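Local coordinates for protein O-methyltransferase, putative (Bacillus cereus, PDB 3DUW) that probably transfers the methyl group of S-adenosyl-L-methionine to a hydroxyl oxygen of its substrate, and is captured here with the product S-adenosyl-L-homocysteine, at residues 33-38 with 96-101; 27-32 with 39-44; 124-129 with 154-159. One frame throughout, in Å; residues are numbered along the deposited sequence.

How the contacts relate
Contacts 1 and 2 are neighbours, their centres about 9 Å apart, and both use helix 23-34 and the turn that follows it. They touch directly: Leu37 N lies 2.9 Å from Asn32 O, a probable hydrogen bond, and Ile98 CG2 packs 3.6 Å from Asn32 OD1. Contact 2 reaches the bound S-adenosyl-L-homocysteine itself through residues 39-44, whereas in contact 1 the side chain of Leu37 stays about 7 Å from it. Contact 3 is remote, its centre about 28 Å from that of contact 1 and about 29 Å from that of contact 2, and it joins two helices, with the side chain of Ile126 about 11 Å from the ligand.

Contact 1: 33-38 with 96-101; sequences AAANLP and ADIARS
Ile98 projects from helix 93-105 against Ala35 and Leu37, and its side chain carries the whole of one side of this small apolar contact. Its CB points toward segment 33-38, and there the chain forks. The short branch, CG2, comes within 4.1 Å of Leu37 CD1. The longer branch passes through CG1, which lies anti to the carbonyl carbon (chi1 -70°), and continues extended, so that CD1 is carried out to the far end of the side chain. This methyl rests against two partners at once: Ala35 CB at 3.3 Å, tighter than usual for two carbons, and Leu37 CD2 at 3.7 Å. Isoleucine and leucine meet tip to tip, while the single methyl of the alanine lets CD1 come close to the turn.

The backbone around Ala35 explains how the two apolar partners are presented together. Helix 23-34 ends here in a Schellman motif, with Asn36 at positive phi (63°), and the chain then turns so that Leu37 faces the same way as Ala35. An asparagine suits that position because it tolerates the left-handed conformation better than most residues with a side chain. The helix facing this turn belongs to the Rossmann-like fold of S-adenosylmethionine-dependent methyltransferases, in which 93-105 connects strands 85-90 and 112-116. Leu37, buried, also packs on Lys94 and on His95, a ligand-binding residue at the start of the same helix. Lys94 NZ in turn donates a hydrogen bond to Ala35 O, giving a polar partner to a carbonyl at the end of helix 23-34.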
loop_
_atom_site.group_PDB
_atom_site.type_symbol
_atom_site.label_atom_id
_atom_site.label_comp_id
_atom_site.label_asym_id
_atom_site.label_seq_id
_atom_site.Cartn_x
_atom_site.Cartn_y
_atom_site.Cartn_z
ATOM N N ALA A 33 20.813 10.276 -14.031
ATOM C CA ALA A 33 21.931 9.396 -14.355
ATOM C C ALA A 33 23.097 10.151 -14.984
ATOM O O ALA A 33 24.252 9.908 -14.645
ATOM C CB ALA A 33 21.466 8.282 -15.288
ATOM N N ALA A 34 22.797 11.064 -15.901
ATOM C CA ALA A 34 23.845 11.839 -16.551
ATOM C C ALA A 34 24.610 12.645 -15.509
ATOM O O ALA A 34 25.811 12.872 -15.650
ATOM C CB ALA A 34 23.242 12.767 -17.595
ATOM N N ALA A 35 23.903 13.063 -14.462
ATOM C CA ALA A 35 24.494 13.846 -13.380
ATOM C C ALA A 35 25.158 12.944 -12.347
ATOM O O ALA A 35 25.630 13.412 -11.307
ATOM C CB ALA A 35 23.425 14.699 -12.714
ATOM N N ASN A 36 25.179 11.650 -12.646
ATOM C CA ASN A 36 25.776 10.646 -11.779
ATOM C C ASN A 36 25.117 10.494 -10.413
ATOM O O ASN A 36 25.761 10.066 -9.457
ATOM C CB ASN A 36 27.272 10.921 -11.611
ATOM C CG ASN A 36 28.036 10.746 -12.905
ATOM O OD1 ASN A 36 27.936 9.708 -13.560
ATOM N ND2 ASN A 36 28.806 11.759 -13.280
ATOM N N LEU A 37 23.841 10.848 -10.313
ATOM C CA LEU A 37 23.136 10.689 -9.048
ATOM C C LEU A 37 22.954 9.188 -8.853
ATOM O O LEU A 37 22.833 8.441 -9.824
ATOM C CB LEU A 37 21.755 11.355 -9.089
ATOM C CG LEU A 37 21.624 12.827 -9.490
ATOM C CD1 LEU A 37 20.234 13.326 -9.092
ATOM C CD2 LEU A 37 22.694 13.660 -8.809
ATOM N N PRO A 38 22.942 8.719 -7.596
ATOM C CA PRO A 38 22.764 7.283 -7.358
ATOM C C PRO A 38 21.368 6.869 -7.822
ATOM O O PRO A 38 20.439 7.676 -7.787
ATOM C CB PRO A 38 22.917 7.162 -5.844
ATOM C CG PRO A 38 23.792 8.328 -5.481
ATOM C CD PRO A 38 23.229 9.432 -6.342
ATOM N N ALA A 96 19.488 18.995 -5.042
ATOM C CA ALA A 96 18.376 19.929 -4.951
ATOM C C ALA A 96 18.150 20.714 -6.233
ATOM O O ALA A 96 17.014 20.866 -6.675
ATOM C CB ALA A 96 18.586 20.881 -3.780
ATOM N N ASP A 97 19.223 21.219 -6.837
ATOM C CA ASP A 97 19.059 21.979 -8.068
ATOM C C ASP A 97 18.628 21.114 -9.236
ATOM O O ASP A 97 17.875 21.566 -10.099
ATOM C CB ASP A 97 20.333 22.742 -8.417
ATOM C CG ASP A 97 20.423 24.058 -7.685
ATOM O OD1 ASP A 97 19.353 24.644 -7.399
ATOM O OD2 ASP A 97 21.551 24.515 -7.408
ATOM N N ILE A 98 19.103 19.874 -9.269
ATOM C CA ILE A 98 18.706 18.960 -10.330
ATOM C C ILE A 98 17.224 18.653 -10.128
ATOM O O ILE A 98 16.458 18.625 -11.087
ATOM C CB ILE A 98 19.550 17.661 -10.304
ATOM C CG1 ILE A 98 20.984 17.987 -10.739
ATOM C CG2 ILE A 98 18.935 16.600 -11.217
ATOM C CD1 ILE A 98 21.940 16.829 -10.648
ATOM N N ALA A 99 16.819 18.451 -8.875
ATOM C CA ALA A 99 15.418 18.172 -8.565
ATOM C C ALA A 99 14.532 19.343 -8.998
ATOM O O ALA A 99 13.505 19.143 -9.639
ATOM C CB ALA A 99 15.248 17.904 -7.066
ATOM N N ARG A 100 14.928 20.566 -8.647
ATOM C CA ARG A 100 14.156 21.744 -9.034
ATOM C C ARG A 100 14.008 21.796 -10.547
ATOM O O ARG A 100 12.949 22.144 -11.060
ATOM C CB ARG A 100 14.836 23.030 -8.553
ATOM C CG ARG A 100 14.856 23.185 -7.049
ATOM C CD ARG A 100 15.332 24.571 -6.620
ATOM N NE ARG A 100 15.428 24.650 -5.164
ATOM C CZ ARG A 100 16.530 24.401 -4.465
ATOM N NH1 ARG A 100 17.662 24.071 -5.079
ATOM N NH2 ARG A 100 16.486 24.428 -3.138
ATOM N N SER A 101 15.075 21.437 -11.254
ATOM C CA SER A 101 15.072 21.453 -12.711
ATOM C C SER A 101 14.118 20.401 -13.264
ATOM O O SER A 101 13.365 20.669 -14.199
ATOM C CB SER A 101 16.491 21.220 -13.234
ATOM O OG SER A 101 17.380 22.198 -12.707
#

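Contact 2: 27-32 with 39-44; sequences EVLQVN and AHDVSP. With SAH (S-adenosyl-L-homocysteine), chain C.
Asp41 of the loop 39-44 meets Asn32 and Leu29 of helix 23-34, and the chain arrives there by way of His40, whose CB lies 4.0 Å from SD of S-adenosyl-L-homocysteine. Next comes Asp41, buried, with its CB directed at the helix. Its OD2 accepts a hydrogen bond from Asn32 ND2 at 2.9 Å, a weak one because the N-H...O angle is only 129°. The amide and carboxylate planes are nearly coplanar, 10° apart, although the two side chains run at a slant to each other. An asparagine suits this place, since its amide can donate to the carboxylate through ND2 while OD1 accepts a weak hydrogen bond from Asn102. Leu29 supplies the apolar neighbour: its CD2 lies 3.7 Å from Asp41 OD2, the leucine and aspartate running antiparallel, side by side.

In this Rossmann-like methyltransferase fold, the loop borders the amino-acid end of the bound ligand, and Asp41 lies against the ligand as well as the helix. Its CB is 3.3 Å and its CG 3.9 Å from OXT of the ligand, and two acidic groups so near each other might repel unless something offsets them. Val42 follows and turns its backbone N to the ligand, donating to the carboxylate atom O at 3.0 Å with an angle of 156°; its CG1 and CG2 methyls crowd the same oxygen. Ser43 then takes the N-cap position of helix 44-57, its side chain capping a backbone N just beyond Pro44, which opens the first turn, where its lack of an N-H costs no helical hydrogen bond.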
loop_
_atom_site.group_PDB
_atom_site.type_symbol
_atom_site.label_atom_id
_atom_site.label_comp_id
_atom_site.label_asym_id
_atom_site.label_seq_id
_atom_site.Cartn_x
_atom_site.Cartn_y
_atom_site.Cartn_z
ATOM N N GLU A 27 12.882 11.431 -19.018
ATOM C CA GLU A 27 13.905 12.472 -19.064
ATOM C C GLU A 27 14.484 12.685 -17.675
ATOM O O GLU A 27 15.694 12.827 -17.512
ATOM C CB GLU A 27 13.322 13.801 -19.543
ATOM C CG GLU A 27 12.956 13.876 -21.003
ATOM C CD GLU A 27 12.451 15.255 -21.378
ATOM O OE1 GLU A 27 11.491 15.734 -20.732
ATOM O OE2 GLU A 27 13.012 15.861 -22.311
ATOM N N VAL A 28 13.606 12.724 -16.675
ATOM C CA VAL A 28 14.037 12.929 -15.297
ATOM C C VAL A 28 15.096 11.905 -14.896
ATOM O O VAL A 28 16.153 12.265 -14.381
ATOM C CB VAL A 28 12.836 12.839 -14.319
ATOM C CG1 VAL A 28 13.323 12.836 -12.877
ATOM C CG2 VAL A 28 11.895 14.014 -14.548
ATOM N N LEU A 29 14.819 10.627 -15.140
ATOM C CA LEU A 29 15.768 9.582 -14.784
ATOM C C LEU A 29 17.056 9.667 -15.613
ATOM O O LEU A 29 18.143 9.383 -15.109
ATOM C CB LEU A 29 15.113 8.203 -14.934
ATOM C CG LEU A 29 13.960 7.932 -13.957
ATOM C CD1 LEU A 29 13.269 6.625 -14.326
ATOM C CD2 LEU A 29 14.491 7.889 -12.529
ATOM N N GLN A 30 16.936 10.061 -16.878
ATOM C CA GLN A 30 18.107 10.198 -17.741
ATOM C C GLN A 30 19.006 11.326 -17.241
ATOM O O GLN A 30 20.230 11.195 -17.228
ATOM C CB GLN A 30 17.688 10.488 -19.181
ATOM C CG GLN A 30 17.068 9.303 -19.900
ATOM C CD GLN A 30 16.452 9.691 -21.231
ATOM O OE1 GLN A 30 15.960 8.839 -21.974
ATOM N NE2 GLN A 30 16.470 10.981 -21.537
ATOM N N VAL A 31 18.398 12.439 -16.837
ATOM C CA VAL A 31 19.166 13.567 -16.325
ATOM C C VAL A 31 19.828 13.179 -15.002
ATOM O O VAL A 31 20.995 13.486 -14.777
ATOM C CB VAL A 31 18.266 14.810 -16.131
ATOM C CG1 VAL A 31 19.031 15.910 -15.405
ATOM C CG2 VAL A 31 17.784 15.308 -17.489
ATOM N N ASN A 32 19.091 12.492 -14.132
ATOM C CA ASN A 32 19.660 12.068 -12.855
ATOM C C ASN A 32 20.915 11.222 -13.101
ATOM O O ASN A 32 21.952 11.426 -12.467
ATOM C CB ASN A 32 18.642 11.250 -12.045
ATOM C CG ASN A 32 17.530 12.105 -11.455
ATOM O OD1 ASN A 32 17.524 13.328 -11.595
ATOM N ND2 ASN A 32 16.581 11.455 -10.777
ATOM N N ALA A 39 21.222 5.621 -8.259
ATOM C CA ALA A 39 19.929 5.119 -8.711
ATOM C C ALA A 39 19.102 4.723 -7.491
ATOM O O ALA A 39 18.742 3.554 -7.321
ATOM C CB ALA A 39 20.127 3.915 -9.627
ATOM N N HIS A 40 18.806 5.703 -6.641
ATOM C CA HIS A 40 18.036 5.450 -5.430
ATOM C C HIS A 40 16.604 5.965 -5.507
ATOM O O HIS A 40 15.911 6.011 -4.485
ATOM C CB HIS A 40 18.727 6.065 -4.207
ATOM C CG HIS A 40 20.079 5.490 -3.917
ATOM N ND1 HIS A 40 20.470 4.240 -4.348
ATOM C CD2 HIS A 40 21.123 5.989 -3.214
ATOM C CE1 HIS A 40 21.697 3.995 -3.925
ATOM N NE2 HIS A 40 22.116 5.040 -3.234
ATOM N N ASP A 41 16.158 6.347 -6.702
ATOM C CA ASP A 41 14.786 6.832 -6.864
ATOM C C ASP A 41 13.826 5.675 -6.597
ATOM O O ASP A 41 14.185 4.511 -6.773
ATOM C CB ASP A 41 14.506 7.311 -8.300
ATOM C CG ASP A 41 15.703 7.964 -8.964
ATOM O OD1 ASP A 41 16.689 7.252 -9.244
ATOM O OD2 ASP A 41 15.649 9.187 -9.224
ATOM N N VAL A 42 12.609 5.981 -6.167
ATOM C CA VAL A 42 11.641 4.905 -5.988
ATOM C C VAL A 42 11.424 4.332 -7.389
ATOM O O VAL A 42 11.663 5.009 -8.395
ATOM C CB VAL A 42 10.274 5.409 -5.455
ATOM C CG1 VAL A 42 10.417 5.878 -4.021
ATOM C CG2 VAL A 42 9.721 6.516 -6.350
ATOM N N SER A 43 10.997 3.078 -7.458
ATOM C CA SER A 43 10.729 2.446 -8.743
ATOM C C SER A 43 9.443 3.055 -9.295
ATOM O O SER A 43 8.697 3.720 -8.570
ATOM C CB SER A 43 10.524 0.944 -8.561
ATOM O OG SER A 43 9.306 0.701 -7.878
ATOM N N PRO A 44 9.162 2.838 -10.588
ATOM C CA PRO A 44 7.935 3.402 -11.155
ATOM C C PRO A 44 6.663 2.914 -10.451
ATOM O O PRO A 44 5.741 3.697 -10.213
ATOM C CB PRO A 44 7.993 2.955 -12.611
ATOM C CG PRO A 44 9.465 2.922 -12.889
ATOM C CD PRO A 44 10.016 2.263 -11.641
HETATM N N SAH C . 12.798 9.717 -2.531
HETATM C CA SAH C . 13.649 10.099 -3.718
HETATM C CB SAH C . 15.058 9.650 -3.521
HETATM C CG SAH C . 15.817 10.205 -2.338
HETATM S SD SAH C . 17.395 9.268 -2.150
HETATM C C SAH C . 13.075 9.361 -4.973
HETATM O O SAH C . 12.136 8.574 -4.819
HETATM O OXT SAH C . 13.623 9.630 -6.101
HETATM C "C5'" SAH C . 17.880 9.842 -0.573
HETATM C "C4'" SAH C . 18.208 11.413 -0.591
HETATM O "O4'" SAH C . 18.550 11.641 0.774
HETATM C "C3'" SAH C . 19.453 11.840 -1.355
HETATM O "O3'" SAH C . 19.153 12.794 -2.378
HETATM C "C2'" SAH C . 20.388 12.395 -0.208
HETATM O "O2'" SAH C . 21.266 13.418 -0.653
HETATM C "C1'" SAH C . 19.378 12.843 0.829
HETATM N N9 SAH C . 19.821 13.014 2.084
HETATM C C8 SAH C . 20.740 12.329 2.860
HETATM N N7 SAH C . 20.911 12.797 4.055
HETATM C C5 SAH C . 20.032 13.906 4.125
HETATM C C6 SAH C . 19.762 14.836 5.194
HETATM N N6 SAH C . 20.356 14.788 6.394
HETATM N N1 SAH C . 18.832 15.801 4.901
HETATM C C2 SAH C . 18.201 15.890 3.694
HETATM N N3 SAH C . 18.433 15.022 2.647
HETATM C C4 SAH C . 19.358 14.058 2.933
#

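Contact 3: 124-129 with 154-159; sequences QQIENE and LKLSRP
Leu156 reaches from just past the end of helix 146-155 to Ile126 and Glu127 on helix 119-128, where its methyls, Ile126 and the CB of Glu127 form the packed side of the contact. The two methyls of Leu156 divide their work. CD1 approaches Ile126 CG2 at 4.3 Å, while CD2 lies 4.1 Å from Glu127 CB, the aliphatic root of a residue whose tip is polar. Branched hydrocarbon side chains suit this inner side: Ile126 is buried and continues inward to Val87 and Leu89 of strand 85-90, so Leu156 adds to the outer edge of the apolar layer in which Ile126 packs against that strand. A backbone hydrogen bond to Phe134 further ties Leu156 to the chain just ahead of strand 136-139. Both helices belong to the alpha/beta layers of the Rossmann-like methyltransferase fold, and they meet here near their C-terminal ends.

The outer side is looser and more polar. Glu127 and Lys155 cross at about a right angle, each with CG anti to the backbone N (chi1 170° for Glu127 and -167° for Lys155) and an extended chain beyond, which carries both charges away from the leucine. There Lys155 NZ forms a salt bridge with Glu127 OE1 at 3.2 Å, and the hydrogen bond within it is weak. Lys155 is exposed and Glu127 partly so, and long flexible chains suit such a margin because their methylenes can lie along the protein while their ends stay near water. Since solvent would screen the attraction between the two charges, this ion pair probably adds only modestly to the hold between the helices, and the hydrophobic contacts of Leu156 are likely to contribute more.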
loop_
_atom_site.group_PDB
_atom_site.type_symbol
_atom_site.label_atom_id
_atom_site.label_comp_id
_atom_site.label_asym_id
_atom_site.label_seq_id
_atom_site.Cartn_x
_atom_site.Cartn_y
_atom_site.Cartn_z
ATOM N N GLN A 124 13.085 22.273 11.582
ATOM C CA GLN A 124 12.952 23.255 12.652
ATOM C C GLN A 124 12.473 24.574 12.054
ATOM O O GLN A 124 11.639 25.267 12.640
ATOM C CB GLN A 124 14.293 23.457 13.357
ATOM C CG GLN A 124 14.248 24.422 14.536
ATOM C CD GLN A 124 13.198 24.041 15.561
ATOM O OE1 GLN A 124 12.047 24.478 15.485
ATOM N NE2 GLN A 124 13.585 23.208 16.518
ATOM N N GLN A 125 12.998 24.910 10.878
ATOM C CA GLN A 125 12.612 26.138 10.192
ATOM C C GLN A 125 11.143 26.076 9.794
ATOM O O GLN A 125 10.409 27.053 9.931
ATOM C CB GLN A 125 13.473 26.344 8.942
ATOM C CG GLN A 125 14.934 26.637 9.231
ATOM C CD GLN A 125 15.761 26.764 7.968
ATOM O OE1 GLN A 125 15.435 27.544 7.074
ATOM N NE2 GLN A 125 16.844 25.997 7.891
ATOM N N ILE A 126 10.721 24.919 9.293
ATOM C CA ILE A 126 9.339 24.726 8.876
ATOM C C ILE A 126 8.389 24.948 10.051
ATOM O O ILE A 126 7.327 25.550 9.892
ATOM C CB ILE A 126 9.145 23.312 8.275
ATOM C CG1 ILE A 126 9.860 23.242 6.922
ATOM C CG2 ILE A 126 7.666 22.993 8.124
ATOM C CD1 ILE A 126 9.919 21.856 6.316
ATOM N N GLU A 127 8.772 24.470 11.230
ATOM C CA GLU A 127 7.942 24.662 12.412
ATOM C C GLU A 127 7.930 26.145 12.772
ATOM O O GLU A 127 6.874 26.718 13.051
ATOM C CB GLU A 127 8.475 23.851 13.593
ATOM C CG GLU A 127 7.782 24.196 14.904
ATOM C CD GLU A 127 8.153 23.263 16.033
ATOM O OE1 GLU A 127 9.359 23.097 16.306
ATOM O OE2 GLU A 127 7.229 22.699 16.656
ATOM N N ASN A 128 9.111 26.759 12.761
ATOM C CA ASN A 128 9.246 28.182 13.067
ATOM C C ASN A 128 8.345 28.982 12.143
ATOM O O ASN A 128 7.666 29.918 12.569
ATOM C CB ASN A 128 10.694 28.637 12.881
ATOM C CG ASN A 128 11.613 28.131 13.973
ATOM O OD1 ASN A 128 12.826 28.326 13.914
ATOM N ND2 ASN A 128 11.038 27.482 14.982
ATOM N N GLU A 129 8.355 28.617 10.866
ATOM C CA GLU A 129 7.521 29.282 9.882
ATOM C C GLU A 129 6.098 28.786 10.128
ATOM O O GLU A 129 5.901 27.801 10.842
ATOM C CB GLU A 129 8.030 28.951 8.472
ATOM C CG GLU A 129 9.352 29.669 8.157
ATOM C CD GLU A 129 10.125 29.072 6.994
ATOM O OE1 GLU A 129 9.507 28.777 5.951
ATOM O OE2 GLU A 129 11.360 28.916 7.124
ATOM N N LEU A 154 5.588 13.386 13.399
ATOM C CA LEU A 154 4.496 13.392 14.362
ATOM C C LEU A 154 4.206 14.823 14.802
ATOM O O LEU A 154 3.050 15.239 14.901
ATOM C CB LEU A 154 4.876 12.560 15.586
ATOM C CG LEU A 154 3.917 11.463 16.050
ATOM C CD1 LEU A 154 4.299 11.044 17.462
ATOM C CD2 LEU A 154 2.483 11.959 16.013
ATOM N N LYS A 155 5.274 15.568 15.058
ATOM C CA LYS A 155 5.181 16.951 15.504
ATOM C C LYS A 155 4.499 17.855 14.477
ATOM O O LYS A 155 3.739 18.755 14.837
ATOM C CB LYS A 155 6.588 17.473 15.811
ATOM C CG LYS A 155 6.642 18.788 16.576
ATOM C CD LYS A 155 8.084 19.120 16.952
ATOM C CE LYS A 155 8.163 20.312 17.891
ATOM N NZ LYS A 155 9.562 20.597 18.316
ATOM N N LEU A 156 4.760 17.602 13.198
ATOM C CA LEU A 156 4.194 18.409 12.122
ATOM C C LEU A 156 2.963 17.792 11.467
ATOM O O LEU A 156 2.529 18.239 10.406
ATOM C CB LEU A 156 5.266 18.665 11.061
ATOM C CG LEU A 156 6.544 19.319 11.591
ATOM C CD1 LEU A 156 7.580 19.418 10.482
ATOM C CD2 LEU A 156 6.219 20.696 12.152
ATOM N N SER A 157 2.390 16.783 12.112
ATOM C CA SER A 157 1.219 16.098 11.575
ATOM C C SER A 157 -0.104 16.599 12.145
ATOM O O SER A 157 -0.148 17.546 12.932
ATOM C CB SER A 157 1.331 14.600 11.859
ATOM O OG SER A 157 1.192 14.338 13.248
ATOM N N ARG A 158 -1.180 15.948 11.715
ATOM C CA ARG A 158 -2.533 16.233 12.181
ATOM C C ARG A 158 -3.200 14.866 12.280
ATOM O O ARG A 158 -2.725 13.898 11.683
ATOM C CB ARG A 158 -3.302 17.114 11.183
ATOM C CG ARG A 158 -3.630 16.448 9.846
ATOM C CD ARG A 158 -4.646 17.264 9.050
ATOM N NE ARG A 158 -4.944 16.689 7.738
ATOM C CZ ARG A 158 -5.523 15.506 7.538
ATOM N NH1 ARG A 158 -5.874 14.750 8.567
ATOM N NH2 ARG A 158 -5.759 15.083 6.302
ATOM N N PRO A 159 -4.288 14.752 13.052
ATOM C CA PRO A 159 -4.933 13.441 13.142
ATOM C C PRO A 159 -5.319 12.999 11.735
ATOM O O PRO A 159 -5.940 13.756 10.991
ATOM C CB PRO A 159 -6.147 13.718 14.023
ATOM C CG PRO A 159 -5.644 14.799 14.937
ATOM C CD PRO A 159 -4.913 15.713 13.978
#